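Local coordinates for F5/8 type C domain protein (Bacteroides ovatus, PDB 4ZRX) that is a putative alpha-L-fucosidase, probably cleaving terminal L-fucose from glycans with a barrel-type catalytic domain, and also carries an F5/8 type C domain, at residues A[16-20]-A[21-25]; A[263-266]-A[267-270]; A[444-447]-A[448-452]. All coordinates share one frame; numbering follows the deposited sequence.

Contact 1 (A[16-20]-A[21-25]); sequences QSATI and EQKVD
Thr19 and Gln22 grip each other as a capping box at the start of helix 20-27. OG1 of Thr19, the N-cap residue, lies between its own backbone N and carbonyl carbon (chi1 60°), which turns it onto the helix end to accept from Gln22 N at 3.1 Å. In return Gln22, extended beyond CG, reaches back along the loop, and its OE1 takes a weak bond from Thr19 N at 3.3 Å. A water 2.7 Å from Thr19 OG1 also accepts, weakly, from Gln22 NE2, closing the polar side of the box. The first helical bonds follow: Lys23 N to Thr19 O at 2.9 Å, with a C=O...N angle of 160°, and Val24 N to Ile20 O at 2.8 Å. Lys23, extended beyond CG, runs past Ala18, whose CB is 4.1 Å from its CG, and delivers NZ to the carbonyl oxygens of Leu274 and Ala277. On the apolar side, Ile20 CD1 meets Val24 CG2 at 4.1 Å, and both residues pack on Leu274. Trimming Ile20 to an alanine is likely to leave Val24 CG2 without this neighbour and open a gap against Leu274. Thr19 OG1 thus satisfies Gln22 N, a first-turn amide with no helical carbonyl before it, while Gln22 OE1 weakly answers the N-H of the cap residue itself.

Contact 2 (A[263-266]-A[267-270]); sequences SKAE and DLGS
The carboxylate of Asp267 takes three donors from the two residues Gly269 and Ser270: one over the face, two on the syn sides of its oxygens. Gly269 N reaches OD1 at 3.0 Å from above the carboxylate plane, 35° out of it. Ser270 N meets the same oxygen at 2.9 Å on its syn lone pair, so OD1 accepts two backbone N-H groups. OD2 is approached on its syn side by Ser270 OG at 2.6 Å, slightly out of the plane. With CG anti to the backbone N (chi1 -180°), the group swings forward over the chain that it binds, and three bonds to two residues fix its rotation. The bonds from Gly269 and Ser270 make an Asx turn and an Asx motif, in the loop between helices 252-259 and 271-274 of the alpha-L-fucosidase-family, probably catalytic, barrel domain. Ser270 is the N-cap of the second of these helices: its OG, while donating to Asp267, accepts from Ile273 N, so Asp267 stands behind the cap and orients the Ser270 hydroxyl. Back along the loop the contact is van der Waals packing. The CD2 branch of Leu268 lies 3.9 Å from Ala265 CB, while its other branch, CD1, sits beside two carbonyl oxygens, 4.1 Å from both Ser263 O and Ala265 O. The buried Leu268 side chain also packs on Arg225, Arg235 and Val261. Nearby polar backbone atoms have partners of their own: Ala265 O accepts from Arg235 NH2, and Leu268 O from Thr242 OG1.

Contact 3 (A[444-447]-A[448-452]); sequences DECR and LTAYV
A turn joining strands 438-446 and 450-458, which belong to two different antiparallel sheets of the beta domain that follows the probably catalytic barrel, brings Cys446 against Ala450. The Cys446 thiol does most of the touching: SG lies 4.0 Å from Ala450 CB and 3.5 Å from Leu448 O. Its chi1 of 59° sets SG between the backbone N and the carbonyl carbon, aimed into the bend. The Cys446 CB backs this up, also 4.0 Å from the Ala450 methyl. Across the mouth of the turn a water donates to Cys446 O at 2.9 Å and to Leu448 O at 2.6 Å, tying together two carbonyls that could not bond to each other directly. Leu448 turns the chain with a positive phi of 48°. The extended arm of Arg447 leads away from the turn and makes a salt bridge through NE to Glu402 and a cation-pi contact with Trp239. Just before the turn, Asp444 and Glu445 both face Ala403 in a classic beta bulge. Ala450 packs on Val401 of strand 401-410 and pairs by its backbone with Thr370 of strand 368-370, while Leu448 rests on Asp25 and Arg447 on Val24 and Ala27 of helix 20-27.

Overall arrangement
In chain order contact 1 comes first, then contact 2, then contact 3, all on the same side of the chain's centre. Contacts 1 and 2 belong to the probably catalytic region; their centres are 20 Å apart and their nearest atoms about 6 Å, with helix 271-274 between them: contact 2 caps it and contact 1 packs on it. Contact 3, in the beta domain, lies about 17 Å from contact 1 and 21 Å from contact 2, centre to centre, yet touches both. Val24 CG1 packs 3.9 Å from Arg447 CG, and Arg447 NH2 probably donates to Gly269 O at 2.9 Å. One arginine from the turn thus joins the two domains at their interface.

Contact 1 (A[16-20]-A[21-25])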
loop_
_atom_site.group_PDB
_atom_site.type_symbol
_atom_site.label_atom_id
_atom_site.label_comp_id
_atom_site.label_asym_id
_atom_site.label_seq_id
_atom_site.Cartn_x
_atom_site.Cartn_y
_atom_site.Cartn_z
ATOM N N GLN A 16 35.930 13.485 -5.645
ATOM C CA GLN A 16 35.471 14.869 -5.742
ATOM C C GLN A 16 35.145 15.384 -7.144
ATOM O O GLN A 16 34.203 16.133 -7.309
ATOM C CB GLN A 16 36.477 15.813 -5.088
ATOM C CG GLN A 16 35.836 16.893 -4.236
ATOM C CD GLN A 16 36.887 17.706 -3.523
ATOM O OE1 GLN A 16 38.017 17.822 -3.996
ATOM N NE2 GLN A 16 36.532 18.264 -2.379
ATOM N N SER A 17 35.902 15.020 -8.146
ATOM C CA SER A 17 35.536 15.457 -9.483
ATOM C C SER A 17 35.361 14.240 -10.372
ATOM O O SER A 17 35.897 14.158 -11.463
ATOM C CB SER A 17 36.574 16.447 -10.024
ATOM O OG SER A 17 37.861 15.860 -10.047
ATOM N N ALA A 18 34.581 13.280 -9.868
ATOM C CA ALA A 18 34.136 12.154 -10.664
ATOM C C ALA A 18 33.274 12.633 -11.827
ATOM O O ALA A 18 32.408 13.478 -11.661
ATOM C CB ALA A 18 33.324 11.219 -9.794
ATOM N N THR A 19 33.501 12.073 -13.000
ATOM C CA THR A 19 32.642 12.314 -14.148
ATOM C C THR A 19 31.360 11.509 -13.977
ATOM O O THR A 19 31.291 10.610 -13.150
ATOM C CB THR A 19 33.311 11.854 -15.433
ATOM O OG1 THR A 19 33.591 10.458 -15.346
ATOM C CG2 THR A 19 34.638 12.608 -15.656
ATOM N N ILE A 20 30.351 11.851 -14.755
ATOM C CA ILE A 20 29.118 11.094 -14.747
ATOM C C ILE A 20 29.385 9.635 -15.112
ATOM O O ILE A 20 28.754 8.727 -14.552
ATOM C CB ILE A 20 28.016 11.758 -15.637
ATOM C CG1 ILE A 20 26.689 11.013 -15.532
ATOM C CG2 ILE A 20 28.423 11.834 -17.103
ATOM C CD1 ILE A 20 26.168 10.871 -14.116
ATOM N N GLU A 21 30.333 9.376 -16.008
ATOM C CA GLU A 21 30.636 7.989 -16.350
ATOM C C GLU A 21 31.199 7.254 -15.135
ATOM O O GLU A 21 30.826 6.122 -14.887
ATOM C CB GLU A 21 31.604 7.902 -17.543
ATOM C CG GLU A 21 30.970 8.357 -18.879
ATOM C CD GLU A 21 30.898 9.896 -19.085
ATOM O OE1 GLU A 21 31.584 10.707 -18.367
ATOM O OE2 GLU A 21 30.095 10.287 -19.970
ATOM N N GLN A 22 32.060 7.908 -14.371
ATOM C CA GLN A 22 32.625 7.295 -13.178
ATOM C C GLN A 22 31.519 7.073 -12.125
ATOM O O GLN A 22 31.481 6.048 -11.454
ATOM C CB GLN A 22 33.758 8.159 -12.621
ATOM C CG GLN A 22 35.000 8.000 -13.444
ATOM C CD GLN A 22 35.872 9.247 -13.466
ATOM O OE1 GLN A 22 35.959 9.980 -12.479
ATOM N NE2 GLN A 22 36.513 9.497 -14.608
ATOM N N LYS A 23 30.650 8.063 -11.959
ATOM C CA LYS A 23 29.510 7.904 -11.024
ATOM C C LYS A 23 28.608 6.743 -11.409
ATOM O O LYS A 23 28.183 6.006 -10.539
ATOM C CB LYS A 23 28.655 9.174 -10.924
ATOM C CG LYS A 23 29.393 10.323 -10.271
ATOM C CD LYS A 23 28.539 11.546 -10.130
ATOM C CE LYS A 23 29.345 12.663 -9.536
ATOM N NZ LYS A 23 28.524 13.878 -9.353
ATOM N N VAL A 24 28.306 6.614 -12.694
ATOM C CA VAL A 24 27.466 5.537 -13.162
ATOM C C VAL A 24 28.111 4.171 -12.915
ATOM O O VAL A 24 27.431 3.251 -12.482
ATOM C CB VAL A 24 27.079 5.724 -14.635
ATOM C CG1 VAL A 24 26.493 4.482 -15.206
ATOM C CG2 VAL A 24 26.072 6.862 -14.729
ATOM N N ASP A 25 29.420 4.077 -13.159
ATOM C CA ASP A 25 30.178 2.841 -12.946
ATOM C C ASP A 25 30.156 2.428 -11.471
ATOM O O ASP A 25 29.936 1.266 -11.133
ATOM C CB ASP A 25 31.652 3.076 -13.424
ATOM C CG ASP A 25 32.495 1.834 -13.395
ATOM O OD1 ASP A 25 32.916 1.415 -12.314
ATOM O OD2 ASP A 25 32.829 1.320 -14.485
HETATM O O HOH W 1 35.095 9.369 -17.278
#

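Contact 2 (A[263-266]-A[267-270])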
loop_
_atom_site.group_PDB
_atom_site.type_symbol
_atom_site.label_atom_id
_atom_site.label_comp_id
_atom_site.label_asym_id
_atom_site.label_seq_id
_atom_site.Cartn_x
_atom_site.Cartn_y
_atom_site.Cartn_z
ATOM N N SER A 263 11.336 12.081 0.455
ATOM C CA SER A 263 10.767 10.745 0.367
ATOM C C SER A 263 9.718 10.513 -0.720
ATOM O O SER A 263 9.764 9.478 -1.351
ATOM C CB SER A 263 10.237 10.287 1.704
ATOM O OG SER A 263 11.281 10.313 2.654
ATOM N N LYS A 264 8.808 11.474 -0.925
ATOM C CA LYS A 264 7.759 11.391 -1.875
ATOM C C LYS A 264 8.195 11.766 -3.338
ATOM O O LYS A 264 7.440 11.633 -4.235
ATOM C CB LYS A 264 6.601 12.332 -1.450
ATOM C CG LYS A 264 5.294 12.160 -2.183
ATOM C CD LYS A 264 4.247 13.145 -1.583
ATOM C CE LYS A 264 2.975 13.250 -2.401
ATOM N NZ LYS A 264 2.171 12.078 -2.279
ATOM N N ALA A 265 9.432 12.210 -3.533
ATOM C CA ALA A 265 9.837 12.713 -4.853
ATOM C C ALA A 265 9.796 11.634 -5.901
ATOM O O ALA A 265 9.948 10.425 -5.606
ATOM C CB ALA A 265 11.212 13.302 -4.742
ATOM N N GLU A 266 9.619 12.096 -7.122
ATOM C CA GLU A 266 9.519 11.188 -8.260
ATOM C C GLU A 266 10.801 10.512 -8.642
ATOM O O GLU A 266 10.788 9.269 -8.848
ATOM C CB GLU A 266 8.958 11.951 -9.406
ATOM C CG GLU A 266 7.499 12.190 -9.133
ATOM C CD GLU A 266 6.906 13.167 -10.051
ATOM O OE1 GLU A 266 7.691 13.882 -10.753
ATOM O OE2 GLU A 266 5.660 13.307 -9.995
ATOM N N ASP A 267 11.883 11.273 -8.719
ATOM C CA ASP A 267 13.185 10.751 -9.160
ATOM C C ASP A 267 14.173 10.776 -8.031
ATOM O O ASP A 267 14.560 11.868 -7.564
ATOM C CB ASP A 267 13.700 11.594 -10.314
ATOM C CG ASP A 267 15.070 11.130 -10.858
ATOM O OD1 ASP A 267 15.530 10.029 -10.505
ATOM O OD2 ASP A 267 15.684 11.917 -11.626
ATOM N N LEU A 268 14.592 9.586 -7.607
ATOM C CA LEU A 268 15.524 9.411 -6.556
ATOM C C LEU A 268 16.811 8.714 -7.007
ATOM O O LEU A 268 17.618 8.369 -6.154
ATOM C CB LEU A 268 14.873 8.684 -5.381
ATOM C CG LEU A 268 13.652 9.417 -4.763
ATOM C CD1 LEU A 268 13.047 8.578 -3.682
ATOM C CD2 LEU A 268 14.120 10.781 -4.188
ATOM N N GLY A 269 17.037 8.556 -8.312
ATOM C CA GLY A 269 18.270 7.897 -8.764
ATOM C C GLY A 269 18.607 7.829 -10.226
ATOM O O GLY A 269 19.504 7.056 -10.552
ATOM N N SER A 270 17.944 8.608 -11.089
ATOM C CA SER A 270 18.291 8.593 -12.520
ATOM C C SER A 270 19.707 9.127 -12.733
ATOM O O SER A 270 20.259 9.784 -11.876
ATOM C CB SER A 270 17.376 9.481 -13.333
ATOM O OG SER A 270 17.614 10.841 -12.987
#

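Contact 3 (A[444-447]-A[448-452])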
loop_
_atom_site.group_PDB
_atom_site.type_symbol
_atom_site.label_atom_id
_atom_site.label_comp_id
_atom_site.label_asym_id
_atom_site.label_seq_id
_atom_site.Cartn_x
_atom_site.Cartn_y
_atom_site.Cartn_z
ATOM N N ASP A 444 17.096 -2.430 -23.239
ATOM C CA ASP A 444 17.344 -1.237 -24.073
ATOM C C ASP A 444 18.444 -0.356 -23.523
ATOM O O ASP A 444 19.277 0.199 -24.291
ATOM C CB ASP A 444 16.053 -0.466 -24.312
ATOM C CG ASP A 444 14.977 -1.329 -24.974
ATOM O OD1 ASP A 444 15.204 -1.828 -26.101
ATOM O OD2 ASP A 444 13.896 -1.452 -24.363
ATOM N N GLU A 445 18.482 -0.199 -22.210
ATOM C CA GLU A 445 19.490 0.641 -21.571
ATOM C C GLU A 445 19.871 0.030 -20.246
ATOM O O GLU A 445 19.000 -0.384 -19.521
ATOM C CB GLU A 445 18.946 2.045 -21.295
ATOM C CG GLU A 445 18.645 2.918 -22.524
ATOM C CD GLU A 445 17.994 4.232 -22.095
ATOM O OE1 GLU A 445 18.390 4.800 -21.024
ATOM O OE2 GLU A 445 17.039 4.663 -22.779
ATOM N N CYS A 446 21.155 0.076 -19.914
ATOM C CA CYS A 446 21.586 -0.360 -18.577
ATOM C C CYS A 446 22.893 0.270 -18.225
ATOM O O CYS A 446 23.611 0.788 -19.127
ATOM C CB CYS A 446 21.651 -1.853 -18.468
ATOM S SG CYS A 446 22.806 -2.678 -19.654
ATOM N N ARG A 447 23.202 0.236 -16.944
ATOM C CA ARG A 447 24.474 0.661 -16.430
ATOM C C ARG A 447 25.422 -0.505 -16.473
ATOM O O ARG A 447 25.112 -1.577 -15.966
ATOM C CB ARG A 447 24.305 1.168 -14.998
ATOM C CG ARG A 447 23.275 2.310 -14.949
ATOM C CD ARG A 447 22.978 2.740 -13.504
ATOM N NE ARG A 447 22.077 3.886 -13.528
ATOM C CZ ARG A 447 21.702 4.606 -12.483
ATOM N NH1 ARG A 447 22.115 4.321 -11.238
ATOM N NH2 ARG A 447 20.876 5.618 -12.686
ATOM N N LEU A 448 26.630 -0.279 -17.038
ATOM C CA LEU A 448 27.587 -1.385 -17.206
ATOM C C LEU A 448 26.889 -2.599 -17.843
ATOM O O LEU A 448 26.178 -2.396 -18.802
ATOM C CB LEU A 448 28.241 -1.771 -15.912
ATOM C CG LEU A 448 29.055 -0.706 -15.178
ATOM C CD1 LEU A 448 29.806 -1.301 -13.963
ATOM C CD2 LEU A 448 30.052 0.015 -16.096
ATOM N N THR A 449 27.146 -3.836 -17.369
ATOM C CA THR A 449 26.474 -5.024 -17.862
ATOM C C THR A 449 25.352 -5.424 -16.922
ATOM O O THR A 449 25.603 -5.589 -15.729
ATOM C CB THR A 449 27.505 -6.143 -18.020
ATOM O OG1 THR A 449 28.494 -5.721 -18.955
ATOM C CG2 THR A 449 26.881 -7.412 -18.561
ATOM N N ALA A 450 24.129 -5.592 -17.441
ATOM C CA ALA A 450 22.994 -6.042 -16.653
ATOM C C ALA A 450 23.031 -7.539 -16.452
ATOM O O ALA A 450 23.461 -8.250 -17.355
ATOM C CB ALA A 450 21.695 -5.699 -17.356
ATOM N N TYR A 451 22.591 -7.981 -15.300
ATOM C CA TYR A 451 22.503 -9.402 -14.935
ATOM C C TYR A 451 21.042 -9.754 -14.606
ATOM O O TYR A 451 20.542 -9.378 -13.550
ATOM C CB TYR A 451 23.396 -9.684 -13.737
ATOM C CG TYR A 451 24.822 -9.348 -14.009
ATOM C CD1 TYR A 451 25.510 -9.941 -15.056
ATOM C CD2 TYR A 451 25.502 -8.432 -13.239
ATOM C CE1 TYR A 451 26.848 -9.600 -15.301
ATOM C CE2 TYR A 451 26.809 -8.091 -13.491
ATOM C CZ TYR A 451 27.467 -8.671 -14.512
ATOM O OH TYR A 451 28.781 -8.306 -14.762
ATOM N N VAL A 452 20.343 -10.354 -15.547
ATOM C CA VAL A 452 18.971 -10.770 -15.365
ATOM C C VAL A 452 18.968 -12.197 -14.893
ATOM O O VAL A 452 19.449 -13.092 -15.598
ATOM C CB VAL A 452 18.170 -10.640 -16.667
ATOM C CG1 VAL A 452 16.800 -11.211 -16.518
ATOM C CG2 VAL A 452 18.091 -9.184 -17.085
HETATM O O HOH W 2 25.992 -0.318 -20.287
#